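Local coordinates for protein ABC transporter (Caldanaerobius, PDB 4G68) that probably binds xylo-oligosaccharides outside the cell as the solute-binding component of an ABC transporter that takes up products of xylan breakdown, at residues T101-D104 with A105-K109; I203-I206 with K207-S211; W229-D232 with M233-R237; D285-T288 with A289-N292. All coordinates share one frame; numbering follows the deposited sequence.

Contact 1: residues T101-D104 with A105-K109. With XYP (beta-D-xylopyranose), chain D; XYP (beta-D-xylopyranose), chain B.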
loop_
_atom_site.group_PDB
_atom_site.type_symbol
_atom_site.label_atom_id
_atom_site.label_comp_id
_atom_site.label_asym_id
_atom_site.label_seq_id
_atom_site.Cartn_x
_atom_site.Cartn_y
_atom_site.Cartn_z
ATOM N N THR A 101 7.292 13.860 5.558
ATOM C CA THR A 101 8.054 13.808 4.252
ATOM C C THR A 101 7.228 12.976 3.264
ATOM O O THR A 101 6.678 11.902 3.661
ATOM C CB THR A 101 9.418 13.169 4.474
ATOM O OG1 THR A 101 10.170 13.938 5.407
ATOM C CG2 THR A 101 10.215 13.004 3.124
ATOM N N GLU A 102 7.126 13.463 2.022
ATOM C CA GLU A 102 6.379 12.750 0.989
ATOM C C GLU A 102 6.873 11.253 0.927
ATOM O O GLU A 102 8.040 10.995 0.945
ATOM C CB GLU A 102 6.483 13.440 -0.361
ATOM C CG GLU A 102 5.743 12.650 -1.450
ATOM C CD GLU A 102 6.592 11.553 -2.151
ATOM O OE1 GLU A 102 7.866 11.699 -2.205
ATOM O OE2 GLU A 102 5.997 10.615 -2.798
ATOM N N ASN A 103 5.909 10.334 0.806
ATOM C CA ASN A 103 6.168 8.897 0.642
ATOM C C ASN A 103 7.494 8.466 0.047
ATOM O O ASN A 103 8.304 7.809 0.732
ATOM C CB ASN A 103 4.950 8.325 -0.154
ATOM C CG ASN A 103 5.036 6.834 -0.431
ATOM O OD1 ASN A 103 5.401 6.057 0.419
ATOM N ND2 ASN A 103 4.643 6.427 -1.642
ATOM N N ASP A 104 7.701 8.751 -1.251
ATOM C CA ASP A 104 8.923 8.177 -1.851
ATOM C C ASP A 104 10.209 8.833 -1.291
ATOM O O ASP A 104 11.231 8.144 -1.065
ATOM C CB ASP A 104 8.819 8.191 -3.365
ATOM C CG ASP A 104 7.988 7.056 -3.852
ATOM O OD1 ASP A 104 8.403 5.889 -3.610
ATOM O OD2 ASP A 104 6.884 7.335 -4.288
ATOM N N ALA A 105 10.157 10.122 -0.989
ATOM C CA ALA A 105 11.360 10.771 -0.324
ATOM C C ALA A 105 11.528 10.271 1.123
ATOM O O ALA A 105 12.638 10.240 1.663
ATOM C CB ALA A 105 11.193 12.254 -0.325
ATOM N N TYR A 106 10.411 9.851 1.739
ATOM C CA TYR A 106 10.479 9.359 3.125
ATOM C C TYR A 106 11.222 8.048 3.204
ATOM O O TYR A 106 12.004 7.836 4.107
ATOM C CB TYR A 106 9.055 9.190 3.668
ATOM C CG TYR A 106 9.040 8.661 5.067
ATOM C CD1 TYR A 106 9.103 9.505 6.115
ATOM C CD2 TYR A 106 8.908 7.282 5.355
ATOM C CE1 TYR A 106 9.067 9.039 7.425
ATOM C CE2 TYR A 106 8.945 6.803 6.669
ATOM C CZ TYR A 106 8.949 7.704 7.711
ATOM O OH TYR A 106 9.027 7.302 9.050
ATOM N N LYS A 107 11.002 7.166 2.225
ATOM C CA LYS A 107 11.815 5.927 2.190
ATOM C C LYS A 107 13.295 6.238 2.219
ATOM O O LYS A 107 14.051 5.637 3.016
ATOM C CB LYS A 107 11.548 5.181 0.877
ATOM C CG LYS A 107 10.082 4.814 0.774
ATOM C CD LYS A 107 9.763 4.314 -0.650
ATOM C CE LYS A 107 8.276 4.014 -0.657
ATOM N NZ LYS A 107 7.778 3.699 -2.080
ATOM N N THR A 108 13.719 7.192 1.368
ATOM C CA THR A 108 15.126 7.579 1.377
ATOM C C THR A 108 15.592 8.129 2.725
ATOM O O THR A 108 16.655 7.741 3.247
ATOM C CB THR A 108 15.392 8.613 0.266
ATOM O OG1 THR A 108 14.979 8.053 -0.982
ATOM C CG2 THR A 108 16.884 9.004 0.198
ATOM N N LYS A 109 14.782 9.016 3.265
ATOM C CA LYS A 109 15.080 9.710 4.524
ATOM C C LYS A 109 15.240 8.686 5.660
ATOM O O LYS A 109 16.264 8.737 6.355
ATOM C CB LYS A 109 13.988 10.679 4.882
ATOM C CG LYS A 109 14.331 11.560 6.084
ATOM C CD LYS A 109 13.224 12.569 6.330
ATOM C CE LYS A 109 13.619 13.374 7.604
ATOM N NZ LYS A 109 12.636 14.291 8.206
HETATM C C1 XYP D . 3.232 2.480 -0.123
HETATM C C2 XYP D . 4.728 2.413 -0.411
HETATM C C3 XYP D . 4.946 1.375 -1.518
HETATM C C4 XYP D . 4.233 0.034 -1.213
HETATM C C5 XYP D . 2.767 0.231 -0.729
HETATM O O2 XYP D . 5.195 3.703 -0.747
HETATM O O3 XYP D . 6.375 1.206 -1.644
HETATM O O4 XYP D . 4.235 -0.854 -2.335
HETATM O O5 XYP D . 2.715 1.232 0.281
HETATM C C1 XYP B . 0.451 6.334 1.873
HETATM C C2 XYP B . 0.235 5.035 2.655
HETATM C C3 XYP B . 1.559 4.245 2.539
HETATM C C4 XYP B . 1.767 4.010 1.060
HETATM C C5 XYP B . 1.824 5.354 0.308
HETATM O O2 XYP B . 0.044 5.399 4.022
HETATM O O3 XYP B . 1.266 2.984 3.176
HETATM O O4 XYP B . 3.035 3.355 0.945
HETATM O O5 XYP B . 0.577 6.028 0.522
HETATM O O HOH W 1 10.083 13.104 8.040
HETATM O O HOH W 2 12.543 6.339 -2.782
#
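The sugar pocket meets the first turn of helix 103-115 here, where Asn103 and Lys107, one turn apart, converge on a single hydroxyl of the chain D xylose. The O2 of that sugar donates to Asn103 OD1 at 2.6 Å and accepts from Asn103 ND2, so both ends of the amide are turned to one oxygen. Lys107 comes in alongside: extended beyond CG, its chain carries NZ to 2.9 Å from the same O2 and to an equal distance from the neighbouring O3 of the sugar. A salt bridge of 2.7 Å from Lys107 NZ to Asp104 OD1, met on the syn side but 33° out of the carboxylate plane, positions the ammonium group, while the other carboxylate oxygen of Asp104 is bound by Trp225. In this periplasmic-binding-protein fold strand 95-100 leads into helix 103-115, whose first turn faces the ligand, and Glu102 is its N-cap. With its chain bent at chi2 (-88°), the Glu102 carboxylate folds back over the first amides of the helix: OE1 accepts from Ala105 N at 3.0 Å and OE2 from Asp104 N at 3.0 Å, both N-H groups meeting it from above its plane. On the flank, Thr101 CG2 rests 3.7 Å from Ala105 CB, and Thr101 CB lies at the edge of the Tyr106 ring, whose hydroxyl reaches Gln124. A water joins Thr101 OG1 to Lys109 NZ.

Contact 2: residues I203-I206 with K207-S211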
loop_
_atom_site.group_PDB
_atom_site.type_symbol
_atom_site.label_atom_id
_atom_site.label_comp_id
_atom_site.label_asym_id
_atom_site.label_seq_id
_atom_site.Cartn_x
_atom_site.Cartn_y
_atom_site.Cartn_z
ATOM N N ILE A 203 -9.756 -6.072 -20.662
ATOM C CA ILE A 203 -9.131 -5.565 -21.937
ATOM C C ILE A 203 -10.213 -4.992 -22.875
ATOM O O ILE A 203 -10.018 -3.959 -23.571
ATOM C CB ILE A 203 -8.326 -6.704 -22.612
ATOM C CG1 ILE A 203 -7.158 -7.205 -21.744
ATOM C CG2 ILE A 203 -7.980 -6.228 -24.019
ATOM C CD1 ILE A 203 -5.907 -6.278 -21.722
ATOM N N ASP A 204 -11.381 -5.652 -22.921
ATOM C CA ASP A 204 -12.469 -5.105 -23.749
ATOM C C ASP A 204 -12.912 -3.717 -23.271
ATOM O O ASP A 204 -13.178 -2.788 -24.089
ATOM C CB ASP A 204 -13.643 -6.080 -23.838
ATOM C CG ASP A 204 -14.750 -5.561 -24.666
ATOM O OD1 ASP A 204 -14.553 -5.428 -25.894
ATOM O OD2 ASP A 204 -15.860 -5.312 -24.128
ATOM N N ALA A 205 -12.968 -3.540 -21.964
ATOM C CA ALA A 205 -13.344 -2.225 -21.410
ATOM C C ALA A 205 -12.322 -1.180 -21.676
ATOM O O ALA A 205 -12.667 -0.042 -21.981
ATOM C CB ALA A 205 -13.706 -2.292 -19.931
ATOM N N ILE A 206 -11.044 -1.513 -21.538
ATOM C CA ILE A 206 -10.009 -0.585 -21.901
ATOM C C ILE A 206 -10.184 -0.119 -23.382
ATOM O O ILE A 206 -10.082 1.097 -23.686
ATOM C CB ILE A 206 -8.667 -1.286 -21.709
ATOM C CG1 ILE A 206 -8.360 -1.344 -20.193
ATOM C CG2 ILE A 206 -7.560 -0.576 -22.462
ATOM C CD1 ILE A 206 -7.359 -2.422 -19.875
ATOM N N LYS A 207 -10.466 -1.074 -24.265
ATOM C CA LYS A 207 -10.633 -0.762 -25.696
ATOM C C LYS A 207 -11.847 0.086 -25.905
ATOM O O LYS A 207 -11.804 1.038 -26.697
ATOM C CB LYS A 207 -10.700 -2.028 -26.575
ATOM C CG LYS A 207 -9.343 -2.735 -26.679
ATOM C CD LYS A 207 -9.405 -3.988 -27.556
ATOM C CE LYS A 207 -8.080 -4.769 -27.619
ATOM N NZ LYS A 207 -8.234 -6.251 -27.929
ATOM N N THR A 208 -12.910 -0.167 -25.144
ATOM C CA THR A 208 -14.141 0.628 -25.270
ATOM C C THR A 208 -13.920 2.063 -24.829
ATOM O O THR A 208 -14.270 3.041 -25.592
ATOM C CB THR A 208 -15.338 0.015 -24.499
ATOM O OG1 THR A 208 -15.687 -1.233 -25.086
ATOM C CG2 THR A 208 -16.634 0.943 -24.561
ATOM N N PHE A 209 -13.291 2.228 -23.655
ATOM C CA PHE A 209 -13.013 3.589 -23.206
ATOM C C PHE A 209 -12.085 4.314 -24.150
ATOM O O PHE A 209 -12.326 5.506 -24.487
ATOM C CB PHE A 209 -12.527 3.647 -21.734
ATOM C CG PHE A 209 -13.594 3.305 -20.720
ATOM C CD1 PHE A 209 -14.735 4.145 -20.536
ATOM C CD2 PHE A 209 -13.474 2.161 -19.896
ATOM C CE1 PHE A 209 -15.699 3.792 -19.596
ATOM C CE2 PHE A 209 -14.460 1.809 -18.963
ATOM C CZ PHE A 209 -15.589 2.655 -18.817
ATOM N N LYS A 210 -11.022 3.638 -24.589
ATOM C CA LYS A 210 -10.029 4.292 -25.458
ATOM C C LYS A 210 -10.743 4.823 -26.714
ATOM O O LYS A 210 -10.464 5.960 -27.143
ATOM C CB LYS A 210 -8.949 3.264 -25.876
ATOM C CG LYS A 210 -7.837 3.754 -26.816
ATOM C CD LYS A 210 -6.996 4.881 -26.229
ATOM C CE LYS A 210 -5.607 4.899 -26.909
ATOM N NZ LYS A 210 -4.743 5.948 -26.308
ATOM N N SER A 211 -11.646 4.027 -27.247
ATOM C CA SER A 211 -12.430 4.349 -28.457
ATOM C C SER A 211 -13.313 5.598 -28.276
ATOM O O SER A 211 -13.621 6.313 -29.251
ATOM C CB SER A 211 -13.250 3.129 -28.927
ATOM O OG SER A 211 -14.522 3.024 -28.241
#
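Lys207 folds back along helix 199-211 over the preceding turn, reaching the side chain of Ile203 in a contact between residues four apart in the helix. Its CB sits 3.6 Å from Ile203 O, the carbonyl oxygen that accepts the backbone bond from Lys207 N. CG comes closer still, 3.4 Å from Ile203 O, because chi1 of -71° swings it beside the backbone N and hence toward the previous turn. From there the chain runs extended: CD passes 4.0 Å from Ile203 O, and CE meets Ile203 CG2 at 3.9 Å. NZ ends at the same distance from that methyl, so only the end of the lysine chain meets the isoleucine branch, crossing it at an angle.

The other side of the helix turns inward. Ala205 CB touches Phe209 CE2 at 4.3 Å, and Phe209 CD2 lies 3.1 Å from Ala205 O, which approaches the ring obliquely and also takes the nearly straight bond from Phe209 N (175°). Phe188 meets the Phe209 ring edge-to-face, and Val193 packs against Ala205, Thr208 and Phe209. At the C-terminal end, Ser211 turns back on the preceding turn, its OG donating to Thr208 O at 2.7 Å.

Contact 3: residues W229-D232 with M233-R237. With XYP (beta-D-xylopyranose), chain D.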
loop_
_atom_site.group_PDB
_atom_site.type_symbol
_atom_site.label_atom_id
_atom_site.label_comp_id
_atom_site.label_asym_id
_atom_site.label_seq_id
_atom_site.Cartn_x
_atom_site.Cartn_y
_atom_site.Cartn_z
ATOM N N TRP A 229 2.350 -2.582 -8.442
ATOM C CA TRP A 229 1.124 -3.200 -7.941
ATOM C C TRP A 229 0.341 -3.936 -8.963
ATOM O O TRP A 229 -0.218 -5.038 -8.666
ATOM C CB TRP A 229 0.218 -2.193 -7.245
ATOM C CG TRP A 229 0.646 -1.919 -5.830
ATOM C CD1 TRP A 229 1.897 -1.448 -5.348
ATOM C CD2 TRP A 229 -0.170 -2.108 -4.637
ATOM N NE1 TRP A 229 1.851 -1.365 -3.983
ATOM C CE2 TRP A 229 0.652 -1.768 -3.502
ATOM C CE3 TRP A 229 -1.484 -2.566 -4.412
ATOM C CZ2 TRP A 229 0.158 -1.813 -2.163
ATOM C CZ3 TRP A 229 -1.955 -2.636 -3.078
ATOM C CH2 TRP A 229 -1.144 -2.275 -1.984
ATOM N N TYR A 230 0.331 -3.363 -10.180
ATOM C CA TYR A 230 -0.390 -4.044 -11.261
ATOM C C TYR A 230 0.279 -5.416 -11.568
ATOM O O TYR A 230 -0.414 -6.474 -11.663
ATOM C CB TYR A 230 -0.378 -3.209 -12.538
ATOM C CG TYR A 230 -1.264 -2.015 -12.594
ATOM C CD1 TYR A 230 -2.251 -1.924 -13.593
ATOM C CD2 TYR A 230 -1.028 -0.930 -11.750
ATOM C CE1 TYR A 230 -3.091 -0.774 -13.681
ATOM C CE2 TYR A 230 -1.815 0.263 -11.817
ATOM C CZ TYR A 230 -2.834 0.303 -12.781
ATOM O OH TYR A 230 -3.619 1.425 -12.880
ATOM N N TYR A 231 1.603 -5.391 -11.737
ATOM C CA TYR A 231 2.305 -6.664 -12.049
ATOM C C TYR A 231 2.026 -7.658 -10.882
ATOM O O TYR A 231 1.626 -8.823 -11.087
ATOM C CB TYR A 231 3.830 -6.460 -12.216
ATOM C CG TYR A 231 4.445 -7.804 -12.411
ATOM C CD1 TYR A 231 4.569 -8.322 -13.697
ATOM C CD2 TYR A 231 4.857 -8.581 -11.339
ATOM C CE1 TYR A 231 5.052 -9.604 -13.916
ATOM C CE2 TYR A 231 5.381 -9.879 -11.521
ATOM C CZ TYR A 231 5.458 -10.351 -12.818
ATOM O OH TYR A 231 5.902 -11.619 -13.017
ATOM N N ASP A 232 2.233 -7.209 -9.633
ATOM C CA ASP A 232 2.213 -8.162 -8.513
ATOM C C ASP A 232 0.821 -8.778 -8.435
ATOM O O ASP A 232 0.688 -9.999 -8.164
ATOM C CB ASP A 232 2.536 -7.451 -7.185
ATOM C CG ASP A 232 3.957 -6.923 -7.114
ATOM O OD1 ASP A 232 4.788 -7.205 -7.990
ATOM O OD2 ASP A 232 4.240 -6.200 -6.170
HETATM N N MSE A 233 -0.240 -7.990 -8.685
HETATM C CA MSE A 233 -1.625 -8.566 -8.754
HETATM C C MSE A 233 -1.805 -9.493 -9.861
HETATM O O MSE A 233 -2.418 -10.535 -9.643
HETATM C CB MSE A 233 -2.726 -7.463 -8.760
HETATM C CG MSE A 233 -4.076 -8.036 -9.264
HETATM SE SE MSE A 233 -4.762 -9.354 -7.977
HETATM C CE MSE A 233 -4.790 -7.858 -6.754
ATOM N N ILE A 234 -1.341 -9.130 -11.005
ATOM C CA ILE A 234 -1.563 -10.043 -12.138
ATOM C C ILE A 234 -0.791 -11.379 -11.848
ATOM O O ILE A 234 -1.295 -12.516 -12.137
ATOM C CB ILE A 234 -1.079 -9.381 -13.438
ATOM C CG1 ILE A 234 -1.990 -8.200 -13.825
ATOM C CG2 ILE A 234 -1.142 -10.375 -14.602
ATOM C CD1 ILE A 234 -1.381 -7.382 -14.967
ATOM N N ALA A 235 0.438 -11.278 -11.319
ATOM C CA ALA A 235 1.186 -12.498 -10.947
ATOM C C ALA A 235 0.462 -13.326 -9.892
ATOM O O ALA A 235 0.552 -14.559 -9.889
ATOM C CB ALA A 235 2.580 -12.146 -10.406
ATOM N N LEU A 236 -0.228 -12.675 -8.969
ATOM C CA LEU A 236 -1.000 -13.356 -7.964
ATOM C C LEU A 236 -2.197 -14.124 -8.580
ATOM O O LEU A 236 -2.423 -15.285 -8.294
ATOM C CB LEU A 236 -1.448 -12.332 -6.917
ATOM C CG LEU A 236 -2.274 -12.869 -5.718
ATOM C CD1 LEU A 236 -1.459 -13.830 -4.951
ATOM C CD2 LEU A 236 -2.697 -11.708 -4.846
ATOM N N ARG A 237 -2.871 -13.506 -9.549
ATOM C CA ARG A 237 -3.945 -14.169 -10.275
ATOM C C ARG A 237 -3.433 -15.308 -11.169
ATOM O O ARG A 237 -4.114 -16.339 -11.263
ATOM C CB ARG A 237 -4.686 -13.163 -11.201
ATOM C CG ARG A 237 -5.501 -12.165 -10.394
ATOM C CD ARG A 237 -6.793 -12.716 -9.812
ATOM N NE ARG A 237 -7.601 -11.638 -9.197
ATOM C CZ ARG A 237 -7.643 -11.373 -7.904
ATOM N NH1 ARG A 237 -6.953 -12.172 -7.068
ATOM N NH2 ARG A 237 -8.416 -10.397 -7.440
HETATM C C1 XYP D . 3.232 2.480 -0.123
HETATM C C2 XYP D . 4.728 2.413 -0.411
HETATM C C3 XYP D . 4.946 1.375 -1.518
HETATM C C4 XYP D . 4.233 0.034 -1.213
HETATM C C5 XYP D . 2.767 0.231 -0.729
HETATM O O2 XYP D . 5.195 3.703 -0.747
HETATM O O3 XYP D . 6.375 1.206 -1.644
HETATM O O4 XYP D . 4.235 -0.854 -2.335
HETATM O O5 XYP D . 2.715 1.232 0.281
#
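Tyr231 and Ala235, one turn apart on helix 225-239, meet through the tyrosine ring and the alanine methyl: Ala235 CB approaches the ring obliquely, 3.8 Å from Tyr231 CE2. CG stands anti to the backbone N (chi1 175°), which sends the ring forward along the helix to the alanine. The backbone bond beneath this pair, Ala235 N to Tyr231 O, is short at 2.7 Å. Beside the ring, Asp232 OD1 lies in the plane of Tyr231 at its edge. Both carboxylate oxygens of this buried aspartate are engaged, OD1 by His428 and OD2 by the backbone N of Trp416, and the tyrosine hydroxyl is bound to Phe259 O.

Elsewhere on the helix Trp229 presents the edge of its indole to the ligand. Its NE1 donates to O4 of the chain D xylose at 2.9 Å in a nearly straight bond (167°), and CZ2 reaches C5 of the same sugar at 3.6 Å; the sugar C4 lies in the indole plane, so toward this sugar the tryptophan is an edge-on donor, not a stacking platform. A third orientation belongs to Met233, a selenomethionine: its chain, bent at chi2 and chi3, places SE 3.5 Å above the plane of the Arg237 guanidinium, over its centre. That guanidinium is held by the carbonyls of Phe326, Pro327 and Glu338. Helix 225-239 packs with Tyr230, Tyr231 and Ile234 against helix 257-271, with Tyr231 also on helix 422-436, and with Trp229 and Met233 against strand 168-184.

Contact 4: residues D285-T288 with A289-N292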
loop_
_atom_site.group_PDB
_atom_site.type_symbol
_atom_site.label_atom_id
_atom_site.label_comp_id
_atom_site.label_asym_id
_atom_site.label_seq_id
_atom_site.Cartn_x
_atom_site.Cartn_y
_atom_site.Cartn_z
ATOM N N ASP A 285 0.550 10.808 -6.845
ATOM C CA ASP A 285 -0.291 11.980 -6.570
ATOM C C ASP A 285 -0.884 12.638 -7.820
ATOM O O ASP A 285 -2.034 13.099 -7.836
ATOM C CB ASP A 285 0.510 13.023 -5.750
ATOM C CG ASP A 285 0.834 12.540 -4.311
ATOM O OD1 ASP A 285 0.251 11.562 -3.791
ATOM O OD2 ASP A 285 1.669 13.160 -3.678
ATOM N N GLU A 286 -0.112 12.673 -8.894
ATOM C CA GLU A 286 -0.663 13.226 -10.103
ATOM C C GLU A 286 -1.723 12.334 -10.722
ATOM O O GLU A 286 -2.683 12.804 -11.337
ATOM C CB GLU A 286 0.449 13.498 -11.137
ATOM C CG GLU A 286 1.237 14.733 -10.683
ATOM C CD GLU A 286 2.616 14.900 -11.346
ATOM O OE1 GLU A 286 3.184 13.939 -11.852
ATOM O OE2 GLU A 286 3.190 16.045 -11.242
ATOM N N ALA A 287 -1.538 11.043 -10.570
ATOM C CA ALA A 287 -2.556 10.103 -11.092
ATOM C C ALA A 287 -3.830 10.101 -10.257
ATOM O O ALA A 287 -4.939 10.043 -10.828
ATOM C CB ALA A 287 -1.939 8.723 -11.124
ATOM N N THR A 288 -3.702 10.208 -8.915
ATOM C CA THR A 288 -4.956 10.301 -8.088
ATOM C C THR A 288 -5.671 11.612 -8.405
ATOM O O THR A 288 -6.889 11.653 -8.384
ATOM C CB THR A 288 -4.714 10.166 -6.576
ATOM O OG1 THR A 288 -3.894 11.251 -6.123
ATOM C CG2 THR A 288 -4.061 8.805 -6.213
ATOM N N ALA A 289 -4.936 12.683 -8.679
ATOM C CA ALA A 289 -5.597 13.936 -9.158
ATOM C C ALA A 289 -6.319 13.771 -10.501
ATOM O O ALA A 289 -7.395 14.270 -10.681
ATOM C CB ALA A 289 -4.612 15.123 -9.186
ATOM N N GLU A 290 -5.708 13.093 -11.450
ATOM C CA GLU A 290 -6.373 12.737 -12.678
ATOM C C GLU A 290 -7.691 11.987 -12.436
ATOM O O GLU A 290 -8.732 12.306 -13.002
ATOM C CB GLU A 290 -5.347 11.917 -13.451
ATOM C CG GLU A 290 -5.702 11.548 -14.804
ATOM C CD GLU A 290 -4.606 10.679 -15.399
ATOM O OE1 GLU A 290 -3.610 10.400 -14.785
ATOM O OE2 GLU A 290 -4.757 10.223 -16.494
ATOM N N PHE A 291 -7.647 11.010 -11.545
ATOM C CA PHE A 291 -8.834 10.188 -11.307
ATOM C C PHE A 291 -9.871 10.938 -10.513
ATOM O O PHE A 291 -11.023 10.832 -10.819
ATOM C CB PHE A 291 -8.430 8.908 -10.550
ATOM C CG PHE A 291 -9.550 7.864 -10.475
ATOM C CD1 PHE A 291 -9.944 7.183 -11.601
ATOM C CD2 PHE A 291 -10.180 7.574 -9.262
ATOM C CE1 PHE A 291 -11.009 6.230 -11.520
ATOM C CE2 PHE A 291 -11.229 6.628 -9.178
ATOM C CZ PHE A 291 -11.656 5.943 -10.311
ATOM N N ASN A 292 -9.467 11.754 -9.547
ATOM C CA ASN A 292 -10.477 12.489 -8.755
ATOM C C ASN A 292 -11.096 13.683 -9.487
ATOM O O ASN A 292 -12.023 14.275 -9.010
ATOM C CB ASN A 292 -9.978 12.804 -7.300
ATOM C CG ASN A 292 -9.018 13.981 -7.190
ATOM O OD1 ASN A 292 -8.898 14.812 -8.064
ATOM N ND2 ASN A 292 -8.381 14.099 -6.015
#
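Four successive i to i+4 bonds, from Ala289 N to Asp285 O at 3.1 Å through to Asn292 N to Thr288 O at 2.8 Å, carry helix 284-292 across these residues as a regular alpha-helix. It is a short helix of the solute-binding fold, with Ala287, Thr288 and Phe291 buried and Asp285, Glu286 and Ala289 exposed. Side chains meet the preceding turn mainly through its carbonyl oxygens: Ala289 CB stands 3.5 Å from Asp285 O, and Glu290 CB comes to 3.2 Å from Ala287 O. Extended beyond CG, the Glu290 chain has CG anti to the backbone N (chi1 -173°), which brings OE1 alongside Ala287, 3.9 Å from its CA.

On the buried side, Ala287 and Thr288 lean on Tyr299 of strand 298-300, while Thr288 also touches Ala308 and Phe309 of helix 306-310. The Phe291 ring meets Phe309 edge-to-face. Near the N-terminal end, Glu286 OE1 accepts from the backbone N of Thr283. Thr288 OG1 occupies the crowded position between its backbone N and carbonyl carbon (chi1 63°), and lies 3.1 Å from Asp285 O.

In the fold
Contacts 1 and 3 meet at the ligand: both bind the chain D xylose, contact 1 at O2 and O3 and contact 3 at O4, though their centres lie 24 Å apart and their nearest atoms about 8 Å. Asp417 and Gln177 add further bonds to the bound sugars. Contact 4 lies near the pocket, its nearest atoms about 5 Å from contact 1 and the Asp285 side chain about 5 Å from the alpha-D-xylopyranose; the preceding residue, Arg284, bonds to a xylose. Contact 2 takes no part in the pocket, its centre 35 Å from contact 1 and 20 Å from contacts 3 and 4. Helices 199-211 and 225-239 are consecutive, but contacts 2 and 3 do not touch, their nearest atoms about 8 Å apart.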